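Local coordinates for ULam111 (Flavobacterium sp., PDB 5WUT), which probably hydrolyses the beta-glucan laminarin, as a laminarinase of glycoside hydrolase family 16 with a beta-jelly-roll fold, at residues V111-E123 with V132-N144. Numbering follows the deposited sequence.
Sequences VGWPQCGEIDILE and VFTSLHTTASHGN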
ATOM      1  N   VAL A 111     -20.565 -10.216  26.915  1.00 18.77           N
ATOM      2  CA  VAL A 111     -19.432  -9.553  27.561  1.00 20.94           C
ATOM      3  C   VAL A 111     -19.364  -8.057  27.272  1.00 18.63           C
ATOM      4  O   VAL A 111     -18.626  -7.332  27.940  1.00 19.31           O
ATOM      5  CB  VAL A 111     -18.075 -10.193  27.150  1.00 19.46           C
ATOM      6  CG1 VAL A 111     -18.101 -11.691  27.372  1.00 19.57           C
ATOM      7  CG2 VAL A 111     -17.732  -9.862  25.700  1.00 18.05           C
ATOM      8  N   GLY A 112     -20.146  -7.590  26.301  1.00 18.05           N
ATOM      9  CA  GLY A 112     -20.157  -6.183  25.941  1.00 16.67           C
ATOM     10  C   GLY A 112     -18.929  -5.729  25.161  1.00 15.64           C
ATOM     11  O   GLY A 112     -18.007  -6.499  24.922  1.00 16.43           O
ATOM     12  N   TRP A 113     -18.967  -4.478  24.720  1.00 13.52           N
ATOM     13  CA  TRP A 113     -17.823  -3.784  24.136  1.00 13.15           C
ATOM     14  C   TRP A 113     -17.147  -3.010  25.260  1.00 16.22           C
ATOM     15  O   TRP A 113     -17.840  -2.399  26.071  1.00 17.03           O
ATOM     16  CB  TRP A 113     -18.284  -2.848  23.006  1.00 13.38           C
ATOM     17  CG  TRP A 113     -17.182  -2.139  22.264  1.00 12.94           C
ATOM     18  CD1 TRP A 113     -16.641  -2.508  21.072  1.00 12.08           C
ATOM     19  CD2 TRP A 113     -16.499  -0.944  22.663  1.00 13.33           C
ATOM     20  NE1 TRP A 113     -15.652  -1.629  20.706  1.00 14.04           N
ATOM     21  CE2 TRP A 113     -15.551  -0.650  21.661  1.00 13.53           C
ATOM     22  CE3 TRP A 113     -16.600  -0.088  23.767  1.00 14.64           C
ATOM     23  CZ2 TRP A 113     -14.708   0.460  21.726  1.00 14.67           C
ATOM     24  CZ3 TRP A 113     -15.751   1.028  23.832  1.00 13.39           C
ATOM     25  CH2 TRP A 113     -14.815   1.283  22.820  1.00 14.94           C
ATOM     26  N   PRO A 114     -15.805  -2.993  25.308  1.00 14.29           N
ATOM     27  CA  PRO A 114     -14.855  -3.503  24.316  1.00 12.97           C
ATOM     28  C   PRO A 114     -14.339  -4.912  24.538  1.00 14.14           C
ATOM     29  O   PRO A 114     -13.487  -5.338  23.768  1.00 12.03           O
ATOM     30  CB  PRO A 114     -13.691  -2.526  24.456  1.00 12.84           C
ATOM     31  CG  PRO A 114     -13.648  -2.285  25.936  1.00 12.58           C
ATOM     32  CD  PRO A 114     -15.111  -2.209  26.348  1.00 14.96           C
ATOM     33  N   GLN A 115     -14.819  -5.630  25.546  1.00 13.71           N
ATOM     34  CA  GLN A 115     -14.269  -6.957  25.825  1.00 13.48           C
ATOM     35  C   GLN A 115     -14.440  -7.895  24.634  1.00 14.14           C
ATOM     36  O   GLN A 115     -13.596  -8.760  24.377  1.00 14.97           O
ATOM     37  CB  GLN A 115     -14.926  -7.560  27.075  1.00 15.75           C
ATOM     38  CG  GLN A 115     -14.431  -8.956  27.448  1.00 18.06           C
ATOM     39  CD  GLN A 115     -13.040  -8.952  28.057  1.00 23.57           C
ATOM     40  OE1 GLN A 115     -12.586  -7.946  28.608  1.00 25.06           O
ATOM     41  NE2 GLN A 115     -12.353 -10.089  27.964  1.00 24.38           N
ATOM     42  N   CYS A 116     -15.528  -7.705  23.895  1.00 12.60           N
ATOM     43  CA  CYS A 116     -15.845  -8.558  22.751  1.00 13.28           C
ATOM     44  C   CYS A 116     -14.827  -8.412  21.628  1.00 11.51           C
ATOM     45  O   CYS A 116     -14.663  -9.315  20.813  1.00 10.85           O
ATOM     46  CB  CYS A 116     -17.237  -8.231  22.207  1.00 11.18           C
ATOM     47  SG  CYS A 116     -17.411  -6.535  21.614  1.00 13.26           S
ATOM     48  N   GLY A 117     -14.143  -7.275  21.585  1.00 11.31           N
ATOM     49  CA  GLY A 117     -13.222  -7.007  20.494  1.00 12.30           C
ATOM     50  C   GLY A 117     -13.864  -6.377  19.262  1.00  9.75           C
ATOM     51  O   GLY A 117     -15.054  -6.586  18.960  1.00 10.76           O
ATOM     52  N   GLU A 118     -13.054  -5.610  18.533  1.00  7.71           N
ATOM     53  CA  GLU A 118     -13.497  -4.909  17.338  1.00  6.98           C
ATOM     54  C   GLU A 118     -12.358  -4.879  16.332  1.00  8.90           C
ATOM     55  O   GLU A 118     -11.202  -4.687  16.721  1.00 10.00           O
ATOM     56  CB  GLU A 118     -13.941  -3.484  17.694  1.00 11.24           C
ATOM     57  CG  GLU A 118     -14.279  -2.594  16.493  1.00  9.54           C
ATOM     58  CD  GLU A 118     -14.724  -1.189  16.885  1.00 11.23           C
ATOM     59  OE1 GLU A 118     -15.171  -0.981  18.034  1.00 13.34           O
ATOM     60  OE2 GLU A 118     -14.629  -0.284  16.042  1.00 10.39           O
ATOM     61  N   ILE A 119     -12.681  -5.075  15.057  1.00  9.14           N
ATOM     62  CA  ILE A 119     -11.705  -4.985  13.963  1.00  8.41           C
ATOM     63  C   ILE A 119     -12.160  -3.919  12.975  1.00  8.90           C
ATOM     64  O   ILE A 119     -13.226  -4.050  12.377  1.00  8.19           O
ATOM     65  CB  ILE A 119     -11.535  -6.328  13.197  1.00  8.84           C
ATOM     66  CG1 ILE A 119     -11.373  -7.501  14.168  1.00 10.10           C
ATOM     67  CG2 ILE A 119     -10.355  -6.223  12.183  1.00  9.25           C
ATOM     68  CD1 ILE A 119     -11.382  -8.854  13.489  1.00  7.54           C
ATOM     69  N   ASP A 120     -11.363  -2.863  12.811  1.00  8.38           N
ATOM     70  CA  ASP A 120     -11.714  -1.765  11.923  1.00  8.82           C
ATOM     71  C   ASP A 120     -10.941  -1.894  10.622  1.00 10.56           C
ATOM     72  O   ASP A 120      -9.723  -1.655  10.579  1.00  9.75           O
ATOM     73  CB  ASP A 120     -11.412  -0.413  12.568  1.00 10.04           C
ATOM     74  CG  ASP A 120     -12.226  -0.164  13.806  1.00 13.48           C
ATOM     75  OD1 ASP A 120     -13.335  -0.706  13.904  1.00 11.93           O
ATOM     76  OD2 ASP A 120     -11.768   0.613  14.661  1.00 17.55           O
ATOM     77  N   ILE A 121     -11.655  -2.236   9.557  1.00  7.59           N
ATOM     78  CA  ILE A 121     -11.017  -2.630   8.303  1.00  7.39           C
ATOM     79  C   ILE A 121     -11.001  -1.501   7.262  1.00 10.00           C
ATOM     80  O   ILE A 121      -9.952  -1.188   6.695  1.00 10.10           O
ATOM     81  CB  ILE A 121     -11.727  -3.872   7.721  1.00  8.15           C
ATOM     82  CG1 ILE A 121     -11.748  -4.999   8.764  1.00  8.47           C
ATOM     83  CG2 ILE A 121     -11.042  -4.310   6.421  1.00  9.00           C
ATOM     84  CD1 ILE A 121     -12.590  -6.225   8.341  1.00 11.98           C
ATOM     85  N   LEU A 122     -12.173  -0.919   6.987  1.00  8.13           N
ATOM     86  CA  LEU A 122     -12.277   0.299   6.194  1.00  9.45           C
ATOM     87  C   LEU A 122     -12.671   1.397   7.160  1.00  9.09           C
ATOM     88  O   LEU A 122     -13.728   1.322   7.768  1.00  9.38           O
ATOM     89  CB  LEU A 122     -13.316   0.156   5.063  1.00 10.75           C
ATOM     90  CG  LEU A 122     -13.575   1.320   4.083  1.00 10.70           C
ATOM     91  CD1 LEU A 122     -14.404   0.779   2.940  1.00 11.88           C
ATOM     92  CD2 LEU A 122     -14.267   2.562   4.670  1.00 12.05           C
ATOM     93  N   GLU A 123     -11.810   2.397   7.326  1.00  8.97           N
ATOM     94  CA  GLU A 123     -12.131   3.554   8.163  1.00 10.30           C
ATOM     95  C   GLU A 123     -11.599   4.804   7.493  1.00 10.74           C
ATOM     96  O   GLU A 123     -10.405   4.900   7.196  1.00 12.29           O
ATOM     97  CB  GLU A 123     -11.520   3.443   9.550  1.00 13.43           C
ATOM     98  CG  GLU A 123     -11.899   2.213  10.313  1.00 12.73           C
ATOM     99  CD  GLU A 123     -13.308   2.267  10.862  1.00 16.45           C
ATOM    100  OE1 GLU A 123     -13.892   3.373  10.957  1.00 15.38           O
ATOM    101  OE2 GLU A 123     -13.828   1.183  11.207  1.00 16.18           O
ATOM    102  N   VAL A 132      -6.466   6.644   5.445  1.00 11.55           N
ATOM    103  CA  VAL A 132      -7.349   5.629   6.021  1.00 11.58           C
ATOM    104  C   VAL A 132      -6.764   5.109   7.319  1.00 12.35           C
ATOM    105  O   VAL A 132      -5.566   5.250   7.573  1.00 12.67           O
ATOM    106  CB  VAL A 132      -7.592   4.454   5.074  1.00 10.82           C
ATOM    107  CG1 VAL A 132      -8.210   4.950   3.780  1.00 14.14           C
ATOM    108  CG2 VAL A 132      -6.292   3.704   4.816  1.00 12.33           C
ATOM    109  N   PHE A 133      -7.610   4.489   8.132  1.00  9.97           N
ATOM    110  CA  PHE A 133      -7.205   4.000   9.445  1.00 11.24           C
ATOM    111  C   PHE A 133      -7.533   2.524   9.540  1.00 11.79           C
ATOM    112  O   PHE A 133      -8.559   2.100   9.019  1.00 11.92           O
ATOM    113  CB  PHE A 133      -7.915   4.785  10.553  1.00 15.03           C
ATOM    114  CG  PHE A 133      -7.692   6.272  10.484  1.00 17.68           C
ATOM    115  CD1 PHE A 133      -8.450   7.070   9.633  1.00 17.94           C
ATOM    116  CD2 PHE A 133      -6.727   6.873  11.270  1.00 19.57           C
ATOM    117  CE1 PHE A 133      -8.238   8.440   9.564  1.00 19.07           C
ATOM    118  CE2 PHE A 133      -6.514   8.243  11.203  1.00 20.27           C
ATOM    119  CZ  PHE A 133      -7.274   9.021  10.351  1.00 22.45           C
ATOM    120  N   THR A 134      -6.648   1.747  10.159  1.00  9.19           N
ATOM    121  CA  THR A 134      -6.884   0.330  10.438  1.00  8.13           C
ATOM    122  C   THR A 134      -6.575   0.124  11.905  1.00 10.74           C
ATOM    123  O   THR A 134      -5.507   0.531  12.362  1.00  9.70           O
ATOM    124  CB  THR A 134      -6.011  -0.587   9.573  1.00  9.17           C
ATOM    125  OG1 THR A 134      -4.636  -0.207   9.723  1.00 10.22           O
ATOM    126  CG2 THR A 134      -6.402  -0.461   8.116  1.00 10.59           C
ATOM    127  N   SER A 135      -7.513  -0.472  12.647  1.00  9.86           N
ATOM    128  CA  SER A 135      -7.451  -0.468  14.110  1.00  9.88           C
ATOM    129  C   SER A 135      -8.067  -1.692  14.748  1.00 10.55           C
ATOM    130  O   SER A 135      -8.875  -2.402  14.134  1.00 10.29           O
ATOM    131  CB  SER A 135      -8.166   0.756  14.691  1.00 11.54           C
ATOM    132  OG  SER A 135      -7.925   1.934  13.944  1.00 14.07           O
ATOM    133  N   LEU A 136      -7.710  -1.878  16.015  1.00  8.47           N
ATOM    134  CA  LEU A 136      -8.328  -2.864  16.910  1.00  9.11           C
ATOM    135  C   LEU A 136      -8.813  -2.151  18.163  1.00  9.30           C
ATOM    136  O   LEU A 136      -8.169  -1.222  18.620  1.00 10.40           O
ATOM    137  CB  LEU A 136      -7.350  -3.963  17.324  1.00  8.97           C
ATOM    138  CG  LEU A 136      -6.832  -4.954  16.282  1.00 12.71           C
ATOM    139  CD1 LEU A 136      -7.910  -5.516  15.367  1.00 12.13           C
ATOM    140  CD2 LEU A 136      -5.724  -4.314  15.493  1.00 13.16           C
ATOM    141  N   HIS A 137      -9.947  -2.590  18.705  1.00  9.13           N
ATOM    142  CA  HIS A 137     -10.404  -2.147  20.021  1.00 11.72           C
ATOM    143  C   HIS A 137     -10.625  -3.375  20.879  1.00 10.66           C
ATOM    144  O   HIS A 137     -11.245  -4.352  20.437  1.00 10.88           O
ATOM    145  CB  HIS A 137     -11.695  -1.339  19.930  1.00 11.03           C
ATOM    146  CG  HIS A 137     -11.554  -0.096  19.126  1.00 11.86           C
ATOM    147  ND1 HIS A 137     -11.364   1.142  19.699  1.00 12.95           N
ATOM    148  CD2 HIS A 137     -11.533   0.097  17.787  1.00 10.58           C
ATOM    149  CE1 HIS A 137     -11.253   2.049  18.745  1.00 16.10           C
ATOM    150  NE2 HIS A 137     -11.349   1.439  17.576  1.00 12.54           N
ATOM    151  N   THR A 138     -10.065  -3.345  22.082  1.00 10.50           N
ATOM    152  CA  THR A 138     -10.113  -4.461  23.024  1.00  9.68           C
ATOM    153  C   THR A 138     -10.175  -3.893  24.439  1.00 12.23           C
ATOM    154  O   THR A 138     -10.025  -2.689  24.623  1.00 11.49           O
ATOM    155  CB  THR A 138      -8.863  -5.344  22.915  1.00 11.91           C
ATOM    156  OG1 THR A 138      -7.727  -4.562  23.294  1.00 11.24           O
ATOM    157  CG2 THR A 138      -8.644  -5.829  21.499  1.00 11.70           C
ATOM    158  N   THR A 139     -10.304  -4.757  25.440  1.00 13.27           N
ATOM    159  CA  THR A 139     -10.199  -4.268  26.818  1.00 13.61           C
ATOM    160  C   THR A 139      -8.839  -3.600  27.060  1.00 15.38           C
ATOM    161  O   THR A 139      -8.755  -2.548  27.703  1.00 16.70           O
ATOM    162  CB  THR A 139     -10.418  -5.398  27.823  1.00 15.15           C
ATOM    163  OG1 THR A 139     -11.813  -5.700  27.863  1.00 14.17           O
ATOM    164  CG2 THR A 139      -9.966  -4.990  29.223  1.00 19.40           C
ATOM    165  N   ALA A 140      -7.782  -4.185  26.507  1.00 13.60           N
ATOM    166  CA  ALA A 140      -6.440  -3.636  26.685  1.00 13.94           C
ATOM    167  C   ALA A 140      -6.266  -2.237  26.074  1.00 14.85           C
ATOM    168  O   ALA A 140      -5.544  -1.407  26.629  1.00 14.92           O
ATOM    169  CB  ALA A 140      -5.390  -4.607  26.094  1.00 14.60           C
ATOM    170  N   SER A 141      -6.901  -1.978  24.930  1.00 12.86           N
ATOM    171  CA  SER A 141      -6.844  -0.658  24.301  1.00 13.08           C
ATOM    172  C   SER A 141      -8.083  -0.418  23.441  1.00 14.42           C
ATOM    173  O   SER A 141      -8.334  -1.151  22.492  1.00 11.62           O
ATOM    174  CB  SER A 141      -5.573  -0.497  23.449  1.00 13.22           C
ATOM    175  OG  SER A 141      -5.378   0.877  23.129  1.00 14.70           O
ATOM    176  N   HIS A 142      -8.855   0.602  23.782  1.00 12.97           N
ATOM    177  CA  HIS A 142     -10.113   0.886  23.094  1.00 11.90           C
ATOM    178  C   HIS A 142     -10.430   2.373  23.100  1.00 13.68           C
ATOM    179  O   HIS A 142      -9.953   3.106  23.955  1.00 14.36           O
ATOM    180  CB  HIS A 142     -11.264   0.126  23.759  1.00 12.93           C
ATOM    181  CG  HIS A 142     -11.340   0.328  25.242  1.00 13.86           C
ATOM    182  ND1 HIS A 142     -10.672  -0.488  26.132  1.00 13.80           N
ATOM    183  CD2 HIS A 142     -11.965   1.266  25.992  1.00 15.91           C
ATOM    184  CE1 HIS A 142     -10.908  -0.080  27.364  1.00 15.58           C
ATOM    185  NE2 HIS A 142     -11.685   0.986  27.309  1.00 16.59           N
ATOM    186  N   GLY A 143     -11.272   2.800  22.166  1.00 14.15           N
ATOM    187  CA  GLY A 143     -11.640   4.198  22.048  1.00 14.40           C
ATOM    188  C   GLY A 143     -10.501   4.901  21.342  1.00 14.74           C
ATOM    189  O   GLY A 143     -10.378   4.815  20.120  1.00 15.81           O
ATOM    190  N   ASN A 144      -9.667   5.593  22.109  1.00 15.19           N
ATOM    191  CA  ASN A 144      -8.436   6.150  21.552  0.52 17.38           C
ATOM    192  C   ASN A 144      -7.370   5.065  21.586  1.00 14.57           C
ATOM    193  O   ASN A 144      -6.369   5.144  22.299  1.00 16.03           O
ATOM    194  CB  ASN A 144      -7.986   7.415  22.300  0.52 17.59           C
ATOM    195  CG  ASN A 144      -7.999   7.247  23.806  0.52 17.32           C
ATOM    196  OD1 ASN A 144      -8.834   6.531  24.360  0.52 20.13           O
ATOM    197  ND2 ASN A 144      -7.076   7.921  24.480  0.52 20.44           N
TER
HETATM  198  O   HOH W   1     -10.870  -7.659  24.982  1.00 13.79           O
HETATM  199  O   HOH W   2     -10.341   2.953  13.575  1.00 28.37           O
HETATM  200  O   HOH W   3      -9.119   1.597   6.371  1.00  9.93           O
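E118 pairs with H137, and D120 with S135, in an antiparallel beta hairpin (strand axes at 177°) of the jelly roll. Its strand 118-123 carries the E-I-D-I-x-E signature of glycoside hydrolase family 16, in which E118 and E123 are probably nucleophile and acid/base, as in relatives. The strand part is tight: D120 N reaches S135 O at 2.9 Å, S135 N meets a lone pair of D120 O at 3.2 Å, and on the buried face I119 CG2 rests 4.1 Å from L136 CD1, both residues packing on F174 and Y196. On the other face E118, extended with CG anti to its backbone N (chi1 173°), lies alongside H137, its carboxylate 28° from the ring plane. D120 OD2 approaches the imidazole edge, 3.1 Å from H137 NE2. W113 NE1 donates to E118 OE1 (2.8 Å) in a bent bond, OE1 tilted from the indole plane. With an alanine here, the indole N-H is likely to lose this acceptor and a gap to open beside H137. The loop end is more open: W113 and G143 are exposed, and a water bridges Q115 O and T139 N. There the edge of H142 points to the indole face, and P114 CG sits over the H142 ring, 3.6 Å from its centroid.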